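Local coordinates for alanine racemase (PDB 2DY3), which is a pyridoxal-5'-phosphate-containing enzyme of the alanine racemase family, pairing an N-terminal domain of TIM-barrel type with a C-terminal domain rich in beta strands, at residues B[240-245]-B[322-327]; B[266-271]-B[306-311]. One frame throughout, in Å; residues are numbered along the deposited sequence.

How the contacts relate
Both contacts belong to the mixed beta sheet of the C-terminal domain, and their centres lie about 9 Å apart. Along the chain the order is 240-245, 266-271, 306-311 and 322-327, so contact 2 is closed within the stretch that contact 1 brings back together. Segments 240-245 and 266-271 sit on neighbouring antiparallel strands: the backbones of Ser243 and Val244 pair with Val270, and the CB of Ala240 packs on CG2 of Val271. Strand 236-247 thus bridges the two contacts, with 323-325 and 267-271 both pairing with it. Each contact also reaches the second subunit, which places this sheet beside the dimer interface.

Contact 1 of 2, residues B[240-245]-B[322-327]; sequences AKVSVV and AKAVIF
Ala240 and Ala324 face each other as an antiparallel hydrogen-bonded pair, with Ala240 N donating to Ala324 O at 2.9 Å and Ala324 N to Ala240 O at 2.6 Å. The next pair, Lys241 with Lys323, is non-hydrogen-bonded, and beyond it Val242 N donates to Ala322 O at 2.9 Å. The same carbonyl oxygen takes a CA-H...O contact from Lys241 CA at 3.3 Å. Ala240 and Ala324 share one face of the sheet, where small methyls fit a buried position. Val242 has CG1 anti to its backbone N (chi1 180°), which leaves CG2 beside the N, 3.4 Å from Ala322 O, and loosely against the CB atoms of Ala322 and Ala324. The opposite face carries the two lysines, whose aliphatic stems run alongside, Lys241 CE 4.3 Å from Lys323 CG. Their charged ends then diverge, leaving the NZ atoms 7.2 Å apart, as suits long, polar-tipped chains at a more open surface. Beyond Ala324, Ile326 and Phe327 both face Trp238 in a classic beta bulge, where the chain turns a corner. Strand 323-325 lies between 236-247 and 288-291, whose Val289 and Ile291 pack on Ala324, while Ala269 of strand 267-271 packs on Val242.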
ATOM      1  N   ALA B 240      10.618  10.058   7.688  1.00 19.81           N
ATOM      2  CA  ALA B 240       9.614  11.078   7.935  1.00 21.03           C
ATOM      3  C   ALA B 240      10.208  12.197   8.769  1.00 21.56           C
ATOM      4  O   ALA B 240      11.225  12.023   9.437  1.00 23.35           O
ATOM      5  CB  ALA B 240       8.419  10.465   8.664  1.00 19.00           C
ATOM      6  N   LYS B 241       9.575  13.357   8.711  1.00 22.68           N
ATOM      7  CA  LYS B 241      10.024  14.491   9.491  1.00 21.11           C
ATOM      8  C   LYS B 241       9.067  14.600  10.671  1.00 19.86           C
ATOM      9  O   LYS B 241       7.846  14.579  10.490  1.00 17.53           O
ATOM     10  CB  LYS B 241       9.997  15.756   8.632  1.00 24.94           C
ATOM     11  CG  LYS B 241      10.938  15.663   7.437  1.00 27.39           C
ATOM     12  CD  LYS B 241      11.260  17.023   6.853  1.00 32.00           C
ATOM     13  CE  LYS B 241      12.408  16.922   5.858  1.00 32.66           C
ATOM     14  NZ  LYS B 241      12.762  18.242   5.267  1.00 35.85           N
ATOM     15  N   VAL B 242       9.624  14.686  11.874  1.00 17.02           N
ATOM     16  CA  VAL B 242       8.823  14.792  13.083  1.00 15.76           C
ATOM     17  C   VAL B 242       7.929  16.021  13.006  1.00 17.03           C
ATOM     18  O   VAL B 242       8.402  17.129  12.757  1.00 17.72           O
ATOM     19  CB  VAL B 242       9.728  14.890  14.331  1.00 16.24           C
ATOM     20  CG1 VAL B 242       8.871  15.005  15.596  1.00 13.22           C
ATOM     21  CG2 VAL B 242      10.638  13.670  14.401  1.00 14.12           C
ATOM     22  N   SER B 243       6.633  15.824  13.219  1.00 16.31           N
ATOM     23  CA  SER B 243       5.688  16.929  13.150  1.00 17.82           C
ATOM     24  C   SER B 243       5.610  17.707  14.452  1.00 18.84           C
ATOM     25  O   SER B 243       5.477  18.929  14.449  1.00 19.39           O
ATOM     26  CB  SER B 243       4.299  16.403  12.792  1.00 18.69           C
ATOM     27  OG  SER B 243       3.844  15.488  13.770  1.00 17.97           O
ATOM     28  N   VAL B 244       5.688  16.995  15.570  1.00 17.15           N
ATOM     29  CA  VAL B 244       5.613  17.639  16.870  1.00 18.30           C
ATOM     30  C   VAL B 244       6.376  16.864  17.936  1.00 18.21           C
ATOM     31  O   VAL B 244       6.403  15.631  17.926  1.00 15.89           O
ATOM     32  CB  VAL B 244       4.136  17.771  17.359  1.00 19.22           C
ATOM     33  CG1 VAL B 244       4.099  18.436  18.716  1.00 17.90           C
ATOM     34  CG2 VAL B 244       3.311  18.571  16.374  1.00 19.40           C
ATOM     35  N   VAL B 245       7.005  17.603  18.845  1.00 20.50           N
ATOM     36  CA  VAL B 245       7.727  17.012  19.963  1.00 21.09           C
ATOM     37  C   VAL B 245       6.933  17.427  21.187  1.00 24.00           C
ATOM     38  O   VAL B 245       6.736  18.614  21.437  1.00 25.72           O
ATOM     39  CB  VAL B 245       9.163  17.543  20.069  1.00 19.06           C
ATOM     40  CG1 VAL B 245       9.750  17.177  21.428  1.00 17.02           C
ATOM     41  CG2 VAL B 245      10.018  16.939  18.952  1.00 17.13           C
ATOM     42  N   ALA B 322      12.866  17.267  12.628  1.00 18.00           N
ATOM     43  CA  ALA B 322      13.983  16.331  12.621  1.00 16.51           C
ATOM     44  C   ALA B 322      13.635  15.143  11.732  1.00 17.38           C
ATOM     45  O   ALA B 322      12.488  14.692  11.706  1.00 14.63           O
ATOM     46  CB  ALA B 322      14.276  15.857  14.034  1.00 17.02           C
ATOM     47  N   LYS B 323      14.627  14.648  10.998  1.00 18.06           N
ATOM     48  CA  LYS B 323      14.430  13.510  10.113  1.00 17.89           C
ATOM     49  C   LYS B 323      14.496  12.192  10.870  1.00 17.13           C
ATOM     50  O   LYS B 323      15.512  11.872  11.501  1.00 14.28           O
ATOM     51  CB  LYS B 323      15.495  13.498   9.016  1.00 22.05           C
ATOM     52  CG  LYS B 323      15.341  14.593   7.976  1.00 27.45           C
ATOM     53  CD  LYS B 323      16.574  14.664   7.087  1.00 30.56           C
ATOM     54  CE  LYS B 323      16.893  13.316   6.450  1.00 33.10           C
ATOM     55  NZ  LYS B 323      18.118  13.378   5.586  1.00 36.02           N
ATOM     56  N   ALA B 324      13.408  11.431  10.803  1.00 14.81           N
ATOM     57  CA  ALA B 324      13.335  10.131  11.458  1.00 14.19           C
ATOM     58  C   ALA B 324      13.380   9.016  10.408  1.00 15.26           C
ATOM     59  O   ALA B 324      12.463   8.881   9.593  1.00 16.19           O
ATOM     60  CB  ALA B 324      12.050  10.027  12.268  1.00 13.91           C
ATOM     61  N   VAL B 325      14.449   8.230  10.423  1.00 14.73           N
ATOM     62  CA  VAL B 325      14.600   7.119   9.487  1.00 16.07           C
ATOM     63  C   VAL B 325      13.864   5.895  10.026  1.00 16.87           C
ATOM     64  O   VAL B 325      14.151   5.428  11.122  1.00 18.90           O
ATOM     65  CB  VAL B 325      16.105   6.743   9.278  1.00 17.19           C
ATOM     66  CG1 VAL B 325      16.224   5.522   8.372  1.00 14.88           C
ATOM     67  CG2 VAL B 325      16.869   7.926   8.677  1.00 16.31           C
ATOM     68  N   ILE B 326      12.904   5.386   9.258  1.00 16.24           N
ATOM     69  CA  ILE B 326      12.149   4.205   9.665  1.00 17.44           C
ATOM     70  C   ILE B 326      13.011   3.000   9.291  1.00 18.32           C
ATOM     71  O   ILE B 326      13.141   2.045  10.061  1.00 18.96           O
ATOM     72  CB  ILE B 326      10.778   4.164   8.957  1.00 16.07           C
ATOM     73  CG1 ILE B 326       9.957   5.393   9.386  1.00 14.14           C
ATOM     74  CG2 ILE B 326      10.058   2.866   9.282  1.00 14.36           C
ATOM     75  CD1 ILE B 326       8.636   5.573   8.644  1.00 11.77           C
ATOM     76  N   PHE B 327      13.606   3.066   8.104  1.00 17.11           N
ATOM     77  CA  PHE B 327      14.536   2.043   7.638  1.00 17.45           C
ATOM     78  C   PHE B 327      15.267   2.572   6.413  1.00 17.73           C
ATOM     79  O   PHE B 327      14.706   3.322   5.616  1.00 16.46           O
ATOM     80  CB  PHE B 327      13.828   0.701   7.351  1.00 19.07           C
ATOM     81  CG  PHE B 327      13.059   0.650   6.051  1.00 16.23           C
ATOM     82  CD1 PHE B 327      13.714   0.511   4.842  1.00 16.25           C
ATOM     83  CD2 PHE B 327      11.673   0.672   6.055  1.00 16.81           C
ATOM     84  CE1 PHE B 327      13.002   0.388   3.659  1.00 18.80           C
ATOM     85  CE2 PHE B 327      10.955   0.549   4.874  1.00 18.33           C
ATOM     86  CZ  PHE B 327      11.621   0.407   3.678  1.00 15.26           C
TER

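Contact 2 of 2, residues B[266-271]-B[306-311]; sequences GFVAVV and QFVISL
Phe307 holds its CG between the backbone N and the carbonyl carbon (chi1 66°), bringing the ring against Val271, whose chi1 of 12° is nearly eclipsed and sets both of its methyls against that ring. The two form a hydrogen-bonded pair of an antiparallel beta ladder in the C-terminal domain. Val271 CG1 makes a CH-pi contact over one face, 3.6 Å from the ring centroid, while CG2 reaches the CE1-CZ side at 3.5 Å. Val271 N donates to Phe307 O at 3.1 Å; the return bond is weak. Ala269 and Ile309 exchange two backbone hydrogen bonds, and the small CB of Ala269 lets Ile309 CG1 come to 3.7 Å and also touches Leu311 CD1. Ile309 continues the apolar layer onto Val289 and Ile291 of strand 288-291, and Phe307 meets Val289. On the other face beta-branched valines suit extended strands, Val308 CG1 lies 3.5 Å from Val268 CB, and His128, Ser130 and Arg129 of the second subunit pack on Val268, Val270 and Val308. The side chain of Gln306, about 7 Å from a bound pyridoxal-5'-phosphate, is extended and lays its amide against Val270. There Val270 CG1 touches CD and OE1 at 3.5 Å each, and NE2 at 3.6 Å.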
ATOM      1  N   GLY B 266       9.650  13.470  30.701  1.00 41.52           N
ATOM      2  CA  GLY B 266       9.746  12.739  29.455  1.00 35.38           C
ATOM      3  C   GLY B 266       9.203  13.494  28.260  1.00 31.90           C
ATOM      4  O   GLY B 266       8.493  14.488  28.397  1.00 30.15           O
ATOM      5  N   PHE B 267       9.549  13.006  27.079  1.00 26.03           N
ATOM      6  CA  PHE B 267       9.114  13.615  25.838  1.00 23.63           C
ATOM      7  C   PHE B 267       8.806  12.511  24.834  1.00 21.20           C
ATOM      8  O   PHE B 267       9.358  11.412  24.913  1.00 19.25           O
ATOM      9  CB  PHE B 267      10.228  14.490  25.256  1.00 22.90           C
ATOM     10  CG  PHE B 267      10.673  15.601  26.157  1.00 23.47           C
ATOM     11  CD1 PHE B 267      10.198  16.891  25.977  1.00 23.42           C
ATOM     12  CD2 PHE B 267      11.586  15.362  27.171  1.00 22.72           C
ATOM     13  CE1 PHE B 267      10.628  17.925  26.792  1.00 25.02           C
ATOM     14  CE2 PHE B 267      12.020  16.387  27.990  1.00 25.16           C
ATOM     15  CZ  PHE B 267      11.540  17.674  27.799  1.00 27.06           C
ATOM     16  N   VAL B 268       7.916  12.817  23.899  1.00 18.79           N
ATOM     17  CA  VAL B 268       7.560  11.901  22.828  1.00 18.32           C
ATOM     18  C   VAL B 268       7.581  12.760  21.577  1.00 18.25           C
ATOM     19  O   VAL B 268       7.512  13.987  21.660  1.00 17.23           O
ATOM     20  CB  VAL B 268       6.132  11.293  22.985  1.00 18.13           C
ATOM     21  CG1 VAL B 268       6.054  10.471  24.252  1.00 18.29           C
ATOM     22  CG2 VAL B 268       5.080  12.389  22.971  1.00 16.11           C
ATOM     23  N   ALA B 269       7.697  12.115  20.424  1.00 18.29           N
ATOM     24  CA  ALA B 269       7.706  12.821  19.154  1.00 16.71           C
ATOM     25  C   ALA B 269       6.692  12.147  18.236  1.00 17.11           C
ATOM     26  O   ALA B 269       6.516  10.928  18.272  1.00 13.89           O
ATOM     27  CB  ALA B 269       9.107  12.781  18.524  1.00 16.64           C
ATOM     28  N   VAL B 270       6.010  12.949  17.432  1.00 15.61           N
ATOM     29  CA  VAL B 270       5.025  12.420  16.507  1.00 15.86           C
ATOM     30  C   VAL B 270       5.628  12.383  15.110  1.00 15.06           C
ATOM     31  O   VAL B 270       6.187  13.371  14.649  1.00 14.00           O
ATOM     32  CB  VAL B 270       3.759  13.300  16.486  1.00 16.39           C
ATOM     33  CG1 VAL B 270       2.719  12.700  15.548  1.00 17.28           C
ATOM     34  CG2 VAL B 270       3.186  13.414  17.898  1.00 17.71           C
ATOM     35  N   VAL B 271       5.554  11.234  14.448  1.00 16.51           N
ATOM     36  CA  VAL B 271       6.070  11.142  13.092  1.00 16.78           C
ATOM     37  C   VAL B 271       4.872  10.887  12.185  1.00 16.56           C
ATOM     38  O   VAL B 271       4.093   9.964  12.403  1.00 18.16           O
ATOM     39  CB  VAL B 271       7.164  10.037  12.965  1.00 18.49           C
ATOM     40  CG1 VAL B 271       7.172   9.173  14.204  1.00 21.46           C
ATOM     41  CG2 VAL B 271       6.956   9.217  11.711  1.00 19.98           C
ATOM     42  N   GLN B 306      -0.403   8.573  11.778  1.00 15.10           N
ATOM     43  CA  GLN B 306       0.827   8.757  12.530  1.00 18.85           C
ATOM     44  C   GLN B 306       1.079   7.745  13.645  1.00 18.17           C
ATOM     45  O   GLN B 306       0.203   6.958  14.011  1.00 16.02           O
ATOM     46  CB  GLN B 306       0.819  10.172  13.136  1.00 21.80           C
ATOM     47  CG  GLN B 306      -0.528  10.549  13.774  1.00 25.10           C
ATOM     48  CD  GLN B 306      -0.537  11.924  14.426  1.00 26.40           C
ATOM     49  OE1 GLN B 306      -0.285  12.941  13.778  1.00 27.72           O
ATOM     50  NE2 GLN B 306      -0.838  11.959  15.719  1.00 30.02           N
ATOM     51  N   PHE B 307       2.305   7.764  14.160  1.00 17.26           N
ATOM     52  CA  PHE B 307       2.684   6.920  15.284  1.00 16.67           C
ATOM     53  C   PHE B 307       3.614   7.746  16.161  1.00 17.98           C
ATOM     54  O   PHE B 307       4.114   8.791  15.734  1.00 18.63           O
ATOM     55  CB  PHE B 307       3.358   5.611  14.845  1.00 16.17           C
ATOM     56  CG  PHE B 307       4.694   5.781  14.179  1.00 17.06           C
ATOM     57  CD1 PHE B 307       4.790   5.850  12.798  1.00 14.74           C
ATOM     58  CD2 PHE B 307       5.865   5.798  14.931  1.00 17.57           C
ATOM     59  CE1 PHE B 307       6.020   5.924  12.181  1.00 13.41           C
ATOM     60  CE2 PHE B 307       7.100   5.872  14.316  1.00 13.82           C
ATOM     61  CZ  PHE B 307       7.178   5.935  12.940  1.00 15.28           C
ATOM     62  N   VAL B 308       3.847   7.282  17.382  1.00 16.70           N
ATOM     63  CA  VAL B 308       4.671   8.027  18.325  1.00 16.34           C
ATOM     64  C   VAL B 308       5.918   7.271  18.759  1.00 16.72           C
ATOM     65  O   VAL B 308       5.937   6.038  18.800  1.00 13.93           O
ATOM     66  CB  VAL B 308       3.842   8.374  19.591  1.00 17.60           C
ATOM     67  CG1 VAL B 308       4.588   9.367  20.462  1.00 17.56           C
ATOM     68  CG2 VAL B 308       2.480   8.911  19.180  1.00 15.33           C
ATOM     69  N   ILE B 309       6.958   8.031  19.087  1.00 16.24           N
ATOM     70  CA  ILE B 309       8.216   7.459  19.552  1.00 16.76           C
ATOM     71  C   ILE B 309       8.594   8.159  20.854  1.00 19.03           C
ATOM     72  O   ILE B 309       8.254   9.333  21.061  1.00 17.25           O
ATOM     73  CB  ILE B 309       9.357   7.669  18.522  1.00 16.90           C
ATOM     74  CG1 ILE B 309       9.640   9.164  18.346  1.00 15.00           C
ATOM     75  CG2 ILE B 309       8.970   7.058  17.182  1.00 14.01           C
ATOM     76  CD1 ILE B 309      10.835   9.449  17.455  1.00 13.40           C
ATOM     77  N   SER B 310       9.286   7.441  21.733  1.00 19.72           N
ATOM     78  CA  SER B 310       9.696   8.021  23.001  1.00 22.56           C
ATOM     79  C   SER B 310      11.125   8.539  22.918  1.00 21.09           C
ATOM     80  O   SER B 310      12.036   7.840  22.475  1.00 20.54           O
ATOM     81  CB  SER B 310       9.568   6.999  24.139  1.00 24.66           C
ATOM     82  OG  SER B 310      10.322   5.832  23.878  1.00 28.89           O
ATOM     83  N   LEU B 311      11.301   9.779  23.344  1.00 20.67           N
ATOM     84  CA  LEU B 311      12.598  10.429  23.333  1.00 20.27           C
ATOM     85  C   LEU B 311      13.221  10.339  24.726  1.00 20.37           C
ATOM     86  O   LEU B 311      14.363  10.751  24.937  1.00 21.26           O
ATOM     87  CB  LEU B 311      12.425  11.899  22.949  1.00 18.48           C
ATOM     88  CG  LEU B 311      11.605  12.195  21.689  1.00 18.21           C
ATOM     89  CD1 LEU B 311      11.491  13.705  21.493  1.00 15.67           C
ATOM     90  CD2 LEU B 311      12.271  11.545  20.479  1.00 16.88           C
TER